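Local coordinates for protein probable adenylyl-sulfate kinase (Synechocystis sp., PDB 5CB8) that phosphorylates adenosine 5'-phosphosulfate with ATP to give 3'-phosphoadenylyl sulfate, the activated form of sulfate, at residues V58-V63 and L101-S106; N128-V133 and R172-E177. All blocks are in the same frame, centred on the assembly; numbering follows the deposited sequence.

Contact 1 (V58-V63 and L101-S106). With ADX (adenosine-5'-phosphosulfate), chain G.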
ATOM      1  N   VAL B  58      -7.315  -1.307   8.700  1.00 19.32           N
ATOM      2  CA  VAL B  58      -7.263   0.050   9.244  1.00 18.59           C
ATOM      3  C   VAL B  58      -5.965   0.702   8.816  1.00 22.33           C
ATOM      4  O   VAL B  58      -4.900   0.097   8.944  1.00 15.87           O
ATOM      5  CB  VAL B  58      -7.324   0.035  10.775  1.00 20.83           C
ATOM      6  CG1 VAL B  58      -7.187   1.452  11.335  1.00 21.17           C
ATOM      7  CG2 VAL B  58      -8.625  -0.587  11.231  1.00 18.85           C
ATOM      8  N   LEU B  59      -6.053   1.917   8.278  1.00 14.89           N
ATOM      9  CA  LEU B  59      -4.862   2.698   7.965  1.00 14.30           C
ATOM     10  C   LEU B  59      -4.926   3.982   8.786  1.00 17.79           C
ATOM     11  O   LEU B  59      -5.593   4.945   8.408  1.00 14.89           O
ATOM     12  CB  LEU B  59      -4.769   2.986   6.456  1.00 15.69           C
ATOM     13  CG  LEU B  59      -4.631   1.756   5.535  1.00 14.36           C
ATOM     14  CD1 LEU B  59      -4.730   2.158   4.060  1.00 17.03           C
ATOM     15  CD2 LEU B  59      -3.315   1.015   5.791  1.00 15.28           C
ATOM     16  N   ASP B  60      -4.253   3.961   9.935  1.00 18.84           N
ATOM     17  CA  ASP B  60      -4.218   5.078  10.870  1.00 15.46           C
ATOM     18  C   ASP B  60      -2.952   5.876  10.598  1.00 18.27           C
ATOM     19  O   ASP B  60      -1.844   5.327  10.653  1.00 17.39           O
ATOM     20  CB  ASP B  60      -4.199   4.502  12.294  1.00 18.34           C
ATOM     21  CG  ASP B  60      -4.228   5.571  13.390  1.00 28.49           C
ATOM     22  OD1 ASP B  60      -3.927   6.756  13.135  1.00 21.73           O
ATOM     23  OD2 ASP B  60      -4.536   5.199  14.542  1.00 36.38           O
ATOM     24  N   GLY B  61      -3.107   7.170  10.312  1.00 14.51           N
ATOM     25  CA  GLY B  61      -1.968   8.030  10.019  1.00 13.92           C
ATOM     26  C   GLY B  61      -0.810   7.923  11.003  1.00 16.16           C
ATOM     27  O   GLY B  61       0.360   7.864  10.588  1.00 18.56           O
ATOM     28  N   ASP B  62      -1.126   7.910  12.299  1.00 15.07           N
ATOM     29  CA  ASP B  62      -0.097   7.808  13.336  1.00 17.98           C
ATOM     30  C   ASP B  62       0.693   6.517  13.184  1.00 21.82           C
ATOM     31  O   ASP B  62       1.891   6.470  13.461  1.00 21.76           O
ATOM     32  CB  ASP B  62      -0.713   7.784  14.733  1.00 17.87           C
ATOM     33  CG  ASP B  62      -1.526   9.024  15.061  1.00 31.16           C
ATOM     34  OD1 ASP B  62      -1.443  10.033  14.327  1.00 24.64           O
ATOM     35  OD2 ASP B  62      -2.254   8.975  16.084  1.00 38.61           O
ATOM     36  N   VAL B  63       0.003   5.452  12.789  1.00 18.39           N
ATOM     37  CA  VAL B  63       0.639   4.137  12.694  1.00 17.93           C
ATOM     38  C   VAL B  63       1.348   3.954  11.350  1.00 19.92           C
ATOM     39  O   VAL B  63       2.499   3.507  11.304  1.00 20.73           O
ATOM     40  CB  VAL B  63      -0.376   3.012  12.909  1.00 16.64           C
ATOM     41  CG1 VAL B  63       0.289   1.653  12.739  1.00 21.08           C
ATOM     42  CG2 VAL B  63      -0.985   3.128  14.307  1.00 19.90           C
ATOM     43  N   LEU B 101     -10.695   1.412   6.755  1.00 17.17           N
ATOM     44  CA  LEU B 101     -10.905   2.522   7.688  1.00 15.87           C
ATOM     45  C   LEU B 101      -9.653   3.379   7.714  1.00 17.54           C
ATOM     46  O   LEU B 101      -8.605   2.925   8.169  1.00 19.13           O
ATOM     47  CB  LEU B 101     -11.170   2.003   9.109  1.00 16.81           C
ATOM     48  CG  LEU B 101     -12.577   1.572   9.527  1.00 33.22           C
ATOM     49  CD1 LEU B 101     -13.285   0.808   8.447  1.00 29.10           C
ATOM     50  CD2 LEU B 101     -12.538   0.750  10.809  1.00 30.54           C
ATOM     51  N   VAL B 102      -9.754   4.614   7.235  1.00 14.53           N
ATOM     52  CA  VAL B 102      -8.610   5.531   7.270  1.00 13.89           C
ATOM     53  C   VAL B 102      -8.830   6.580   8.344  1.00 14.65           C
ATOM     54  O   VAL B 102      -9.924   7.141   8.463  1.00 15.34           O
ATOM     55  CB  VAL B 102      -8.407   6.232   5.921  1.00 13.31           C
ATOM     56  CG1 VAL B 102      -7.275   7.279   6.016  1.00 12.81           C
ATOM     57  CG2 VAL B 102      -8.088   5.202   4.835  1.00 14.99           C
ATOM     58  N   SER B 103      -7.798   6.828   9.144  1.00 13.94           N
ATOM     59  CA  SER B 103      -7.841   7.898  10.129  1.00 14.08           C
ATOM     60  C   SER B 103      -6.607   8.759   9.911  1.00 15.53           C
ATOM     61  O   SER B 103      -5.489   8.332  10.201  1.00 15.43           O
ATOM     62  CB  SER B 103      -7.826   7.333  11.548  1.00 19.12           C
ATOM     63  OG  SER B 103      -7.846   8.379  12.508  1.00 19.87           O
ATOM     64  N   ALA B 104      -6.806   9.967   9.393  1.00 14.28           N
ATOM     65  CA  ALA B 104      -5.687  10.850   9.087  1.00 12.68           C
ATOM     66  C   ALA B 104      -6.172  12.284   9.126  1.00 15.13           C
ATOM     67  O   ALA B 104      -7.288  12.566   8.702  1.00 13.95           O
ATOM     68  CB  ALA B 104      -5.107  10.523   7.707  1.00 15.55           C
ATOM     69  N   ILE B 105      -5.340  13.189   9.634  1.00 13.10           N
ATOM     70  CA  ILE B 105      -5.744  14.587   9.692  1.00 13.27           C
ATOM     71  C   ILE B 105      -6.208  15.028   8.312  1.00 18.52           C
ATOM     72  O   ILE B 105      -7.281  15.615   8.198  1.00 16.00           O
ATOM     73  CB  ILE B 105      -4.626  15.511  10.200  1.00 15.68           C
ATOM     74  CG1 ILE B 105      -4.405  15.306  11.701  1.00 13.07           C
ATOM     75  CG2 ILE B 105      -4.987  16.976   9.949  1.00 12.67           C
ATOM     76  CD1 ILE B 105      -3.254  16.160  12.244  1.00 15.85           C
ATOM     77  N   SER B 106      -5.436  14.676   7.277  1.00 12.54           N
ATOM     78  CA  SER B 106      -5.771  15.010   5.884  1.00 12.05           C
ATOM     79  C   SER B 106      -6.390  16.399   5.739  1.00 12.30           C
ATOM     80  O   SER B 106      -7.559  16.537   5.358  1.00 14.24           O
ATOM     81  CB  SER B 106      -6.691  13.949   5.267  1.00 12.98           C
ATOM     82  OG  SER B 106      -7.764  13.598   6.131  1.00 15.69           O
TER
HETATM   83  SB  ADX G 301      -1.583  14.347   7.789  1.00 13.95           S
HETATM   84  O1B ADX G 301      -0.490  13.960   6.890  1.00 14.18           O
HETATM   85  O2B ADX G 301      -2.847  13.684   7.418  1.00 14.54           O
HETATM   86  O3B ADX G 301      -1.726  15.809   7.763  1.00 13.25           O
HETATM   87  PA  ADX G 301      -1.365  12.501   9.834  1.00 14.47           P
HETATM   88  O1A ADX G 301      -0.733  11.462   8.914  1.00 13.39           O
HETATM   89  O2A ADX G 301      -2.792  12.136  10.233  1.00 12.43           O
HETATM   90  O3A ADX G 301      -1.233  13.960   9.210  1.00 14.20           O
HETATM   91  O5' ADX G 301      -0.465  12.568  11.157  1.00 13.74           O
HETATM   92  C5' ADX G 301      -0.867  13.378  12.222  1.00 13.53           C
HETATM   93  C4' ADX G 301      -0.314  13.003  13.484  1.00 19.12           C
HETATM   94  O4' ADX G 301       1.109  13.386  13.498  1.00 20.96           O
HETATM   95  C3' ADX G 301      -0.959  13.727  14.584  1.00 31.36           C
HETATM   96  O3' ADX G 301      -1.846  12.901  15.200  1.00 38.44           O
HETATM   97  C2' ADX G 301       0.134  14.068  15.524  1.00 37.22           C
HETATM   98  O2' ADX G 301       0.210  13.131  16.496  1.00 48.90           O
HETATM   99  C1' ADX G 301       1.397  14.016  14.729  1.00 26.83           C
HETATM  100  N9  ADX G 301       2.023  15.278  14.459  1.00 24.54           N
HETATM  101  C8  ADX G 301       3.332  15.579  14.636  1.00 22.23           C
HETATM  102  N7  ADX G 301       3.569  16.788  14.116  1.00 18.79           N
HETATM  103  C5  ADX G 301       2.414  17.267  13.590  1.00 18.15           C
HETATM  104  C6  ADX G 301       2.086  18.446  12.923  1.00 14.88           C
HETATM  105  N6  ADX G 301       3.100  19.445  12.633  1.00 14.62           N
HETATM  106  N1  ADX G 301       0.811  18.629  12.520  1.00 17.18           N
HETATM  107  C2  ADX G 301      -0.128  17.683  12.742  1.00 16.78           C
HETATM  108  N3  ADX G 301       0.160  16.534  13.372  1.00 16.84           N
HETATM  109  C4  ADX G 301       1.422  16.297  13.805  1.00 20.04           C
HETATM  110  O   HOH W   1      -5.200   9.078  13.376  1.00 23.53           O
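Asp-60 and Ser-103 sit side by side on neighbouring parallel strands of the P-loop kinase sheet. Both side chains rise from the face that also carries Val-58 and Leu-101. Asp-60 has CG anti to the backbone N (chi1 -177°), which keeps OD1 beside the start of the next helix. There OD1 takes the N-cap bond from Asp-62 N at 3.1 Å, met from above the carboxylate plane. A water bridges Asp-60 OD1 and Ser-103 OG. On the same face Val-58 CG2 meets Leu-101 CD2 at 4.2 Å, the two side chains crossing at a slant. Leu-59 and Val-102 point to the other face, which helix 76-94 covers. Gly-61 N donates to Ser-103 O (2.7 Å, N-H...O 174°), carrying the pairing up to the helix start.

Beyond this point both segments reach the substrate. Asp-62 OD1 accepts from the ribose O3' of adenosine-5'-phosphosulfate at 3.0 Å. Ile-105 N donates to phosphate O2A. Ser-106, probably the phosphoserine intermediate as in relatives, donates from N to sulfate O2B. Asp-62 OD2 is also salt-bridged to Lys-140. Backbone amides thus grip the phosphosulfate, while a carboxylate holds the 3'-hydroxyl, the group that receives the phosphate.

Contact 2 (N128-V133 and R172-E177); sequences NAPLAV and RTDLEE
Asn-128 and Arg-172 lie alongside each other at the C-terminal ends of two adjacent parallel strands, 122-127 and 169-171, at the edge of the P-loop kinase sheet. The contact joins the turn into helix 131-137 to the loop that leads to helix 178-191.

Backbone bonding across the contact is slight. Thr-173 N gives a weak hydrogen bond to Asn-128 O, 3.4 Å long. The same oxygen takes a CA-H...O contact from Arg-172 CA at 3.2 Å. The backbones of the two segments are thus only loosely joined at this point.

The polar side chains have their main partners outside the two segments. Those of Asn-128 and Arg-172 point the same way, their amide and guanidinium planes 83° apart. Asn-128 ND2 and Arg-172 NE are 3.9 Å apart, and both bind Glu-170 OE1. That carboxylate probably offsets the charge of the arginine. Thr-173 OG1 bonds to Ala-36 O, in the loop assigned by similarity to ATP binding. Within the 172-177 loop, Arg-172 N donates to Glu-176 OE1 at 3.0 Å. Glu-176 OE1 is also salt-bridged to Lys-184 on helix 178-191.

The remaining contacts are packing. The Asp-174 side chain comes against the Pro-130 ring from the opposite direction, but this approach is doubtful, because the residue has a second conformer. Ala-129 is more firmly placed. Its CB touches Ala-36 and rests on Thr-173 OG1 at 3.5 Å.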
ATOM      1  N   ASN B 128     -15.470  16.284  13.772  1.00 16.16           N
ATOM      2  CA  ASN B 128     -15.452  17.721  14.004  1.00 15.48           C
ATOM      3  C   ASN B 128     -15.488  18.058  15.490  1.00 17.95           C
ATOM      4  O   ASN B 128     -16.549  17.999  16.117  1.00 16.70           O
ATOM      5  CB  ASN B 128     -16.666  18.340  13.290  1.00 18.24           C
ATOM      6  CG  ASN B 128     -16.747  19.855  13.429  1.00 23.07           C
ATOM      7  OD1 ASN B 128     -15.835  20.511  13.945  1.00 22.16           O
ATOM      8  ND2 ASN B 128     -17.845  20.423  12.934  1.00 17.14           N
ATOM      9  N   ALA B 129     -14.332  18.407  16.050  1.00 17.53           N
ATOM     10  CA  ALA B 129     -14.255  18.937  17.411  1.00 17.98           C
ATOM     11  C   ALA B 129     -13.691  20.352  17.352  1.00 19.68           C
ATOM     12  O   ALA B 129     -12.831  20.635  16.524  1.00 18.40           O
ATOM     13  CB  ALA B 129     -13.368  18.048  18.276  1.00 22.00           C
ATOM     14  N   PRO B 130     -14.161  21.246  18.236  1.00 18.40           N
ATOM     15  CA  PRO B 130     -13.639  22.617  18.213  1.00 21.08           C
ATOM     16  C   PRO B 130     -12.149  22.626  18.529  1.00 19.91           C
ATOM     17  O   PRO B 130     -11.692  21.786  19.315  1.00 19.79           O
ATOM     18  CB  PRO B 130     -14.403  23.299  19.346  1.00 18.58           C
ATOM     19  CG  PRO B 130     -15.679  22.504  19.474  1.00 25.28           C
ATOM     20  CD  PRO B 130     -15.258  21.086  19.206  1.00 24.47           C
ATOM     21  N   LEU B 131     -11.401  23.545  17.926  1.00 15.95           N
ATOM     22  CA  LEU B 131      -9.976  23.648  18.209  1.00 15.54           C
ATOM     23  C   LEU B 131      -9.730  23.815  19.702  1.00 23.68           C
ATOM     24  O   LEU B 131      -8.816  23.204  20.259  1.00 18.31           O
ATOM     25  CB  LEU B 131      -9.347  24.820  17.447  1.00 19.33           C
ATOM     26  CG  LEU B 131      -7.851  25.035  17.732  1.00 21.20           C
ATOM     27  CD1 LEU B 131      -7.008  23.975  17.030  1.00 20.16           C
ATOM     28  CD2 LEU B 131      -7.389  26.418  17.310  1.00 23.53           C
ATOM     29  N   ALA B 132     -10.550  24.633  20.355  1.00 16.83           N
ATOM     30  CA  ALA B 132     -10.330  24.924  21.772  1.00 20.78           C
ATOM     31  C   ALA B 132     -10.482  23.669  22.627  1.00 23.14           C
ATOM     32  O   ALA B 132      -9.785  23.498  23.626  1.00 20.83           O
ATOM     33  CB  ALA B 132     -11.284  26.019  22.253  1.00 23.02           C
ATOM     34  N   VAL B 133     -11.404  22.796  22.241  1.00 17.56           N
ATOM     35  CA  VAL B 133     -11.631  21.570  22.994  1.00 18.95           C
ATOM     36  C   VAL B 133     -10.423  20.638  22.862  1.00 19.59           C
ATOM     37  O   VAL B 133      -9.934  20.091  23.857  1.00 22.49           O
ATOM     38  CB  VAL B 133     -12.924  20.873  22.530  1.00 18.85           C
ATOM     39  CG1 VAL B 133     -12.971  19.443  23.030  1.00 22.59           C
ATOM     40  CG2 VAL B 133     -14.162  21.664  23.004  1.00 19.09           C
ATOM     41  N   ARG B 172     -19.794  15.350  15.571  1.00 18.38           N
ATOM     42  CA  ARG B 172     -19.387  16.461  16.421  1.00 18.45           C
ATOM     43  C   ARG B 172     -19.075  15.898  17.798  1.00 21.17           C
ATOM     44  O   ARG B 172     -19.947  15.830  18.669  1.00 21.40           O
ATOM     45  CB  ARG B 172     -20.475  17.546  16.453  1.00 22.53           C
ATOM     46  CG  ARG B 172     -20.666  18.142  15.058  1.00 19.04           C
ATOM     47  CD  ARG B 172     -21.657  19.298  14.970  1.00 21.72           C
ATOM     48  NE  ARG B 172     -21.593  19.855  13.615  1.00 28.84           N
ATOM     49  CZ  ARG B 172     -22.295  20.894  13.176  1.00 32.07           C
ATOM     50  NH1 ARG B 172     -23.143  21.518  13.979  1.00 31.39           N
ATOM     51  NH2 ARG B 172     -22.143  21.305  11.923  1.00 29.15           N
ATOM     52  N   THR B 173     -17.820  15.487  17.981  1.00 18.10           N
ATOM     53  CA  THR B 173     -17.460  14.623  19.107  1.00 18.48           C
ATOM     54  C   THR B 173     -17.565  15.285  20.470  1.00 20.29           C
ATOM     55  O   THR B 173     -17.585  14.587  21.483  1.00 21.98           O
ATOM     56  CB  THR B 173     -16.060  14.011  18.927  1.00 17.64           C
ATOM     57  OG1 THR B 173     -15.125  15.061  18.668  1.00 16.92           O
ATOM     58  CG2 THR B 173     -16.059  13.058  17.748  1.00 19.50           C
ATOM     59  N   ASP B 174     -17.639  16.617  20.502  1.00 19.27           N
ATOM     60  CA  ASP B 174     -17.841  17.341  21.753  0.60 25.54           C
ATOM     61  C   ASP B 174     -19.314  17.381  22.150  1.00 30.25           C
ATOM     62  O   ASP B 174     -19.659  17.768  23.276  1.00 23.37           O
ATOM     63  CB  ASP B 174     -17.307  18.769  21.637  0.60 21.26           C
ATOM     64  CG  ASP B 174     -17.872  19.513  20.439  0.60 22.04           C
ATOM     65  OD1 ASP B 174     -17.973  18.921  19.336  0.60 18.98           O
ATOM     66  OD2 ASP B 174     -18.193  20.707  20.594  0.60 26.43           O
ATOM     67  N   LEU B 175     -20.186  16.973  21.228  1.00 21.44           N
ATOM     68  CA  LEU B 175     -21.635  17.094  21.446  1.00 25.73           C
ATOM     69  C   LEU B 175     -22.404  15.783  21.291  1.00 29.66           C
ATOM     70  O   LEU B 175     -23.623  15.744  21.486  1.00 30.67           O
ATOM     71  CB  LEU B 175     -22.229  18.134  20.489  1.00 26.94           C
ATOM     72  CG  LEU B 175     -21.567  19.508  20.458  1.00 27.37           C
ATOM     73  CD1 LEU B 175     -22.144  20.356  19.330  1.00 34.42           C
ATOM     74  CD2 LEU B 175     -21.721  20.220  21.802  1.00 32.99           C
ATOM     75  N   GLU B 176     -21.710  14.712  20.925  1.00 22.49           N
ATOM     76  CA  GLU B 176     -22.377  13.420  20.788  1.00 30.66           C
ATOM     77  C   GLU B 176     -21.557  12.312  21.436  1.00 36.10           C
ATOM     78  O   GLU B 176     -20.325  12.383  21.485  1.00 32.93           O
ATOM     79  CB  GLU B 176     -22.676  13.112  19.314  1.00 38.84           C
ATOM     80  CG  GLU B 176     -21.515  13.358  18.393  1.00 40.45           C
ATOM     81  CD  GLU B 176     -21.846  13.186  16.919  1.00 33.87           C
ATOM     82  OE1 GLU B 176     -22.412  14.119  16.295  1.00 27.87           O
ATOM     83  OE2 GLU B 176     -21.508  12.115  16.375  1.00 25.04           O
ATOM     84  N   GLU B 177     -22.241  11.301  21.958  1.00 30.85           N
ATOM     85  CA  GLU B 177     -21.565  10.164  22.570  1.00 32.83           C
ATOM     86  C   GLU B 177     -20.920   9.287  21.501  1.00 30.56           C
ATOM     87  O   GLU B 177     -21.327   9.321  20.334  1.00 28.50           O
ATOM     88  CB  GLU B 177     -22.548   9.350  23.416  1.00 42.67           C
ATOM     89  CG  GLU B 177     -23.112  10.128  24.602  1.00 49.37           C
ATOM     90  CD  GLU B 177     -22.023  10.779  25.436  1.00 69.12           C
ATOM     91  OE1 GLU B 177     -21.158  10.046  25.966  1.00 74.47           O
ATOM     92  OE2 GLU B 177     -22.025  12.025  25.553  1.00 79.53           O
TER

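Overall arrangement
From the N terminus, strand 26-31 and helix 38-50 come first, with the P-loop, assigned to ATP by similarity, between them. Contact 1 then joins strand 56-60 to strand 99-103, closing a loop that contains helix 76-94. The chain goes on through helix 109-119 and strand 122-127 to the first half of contact 2. Contact 2 closes a second loop, which holds helices 131-137 and 142-148 and strand 169-171. The two loops follow one another and neither nest nor cross. Contact 1 joins the edge strand 56-60 to its neighbour at the substrate site, and its touching residues are mostly buried. Contact 2 ties surface turns at the other edge. Their centres are 19 Å apart, with strand 26-31 lying between in the sheet.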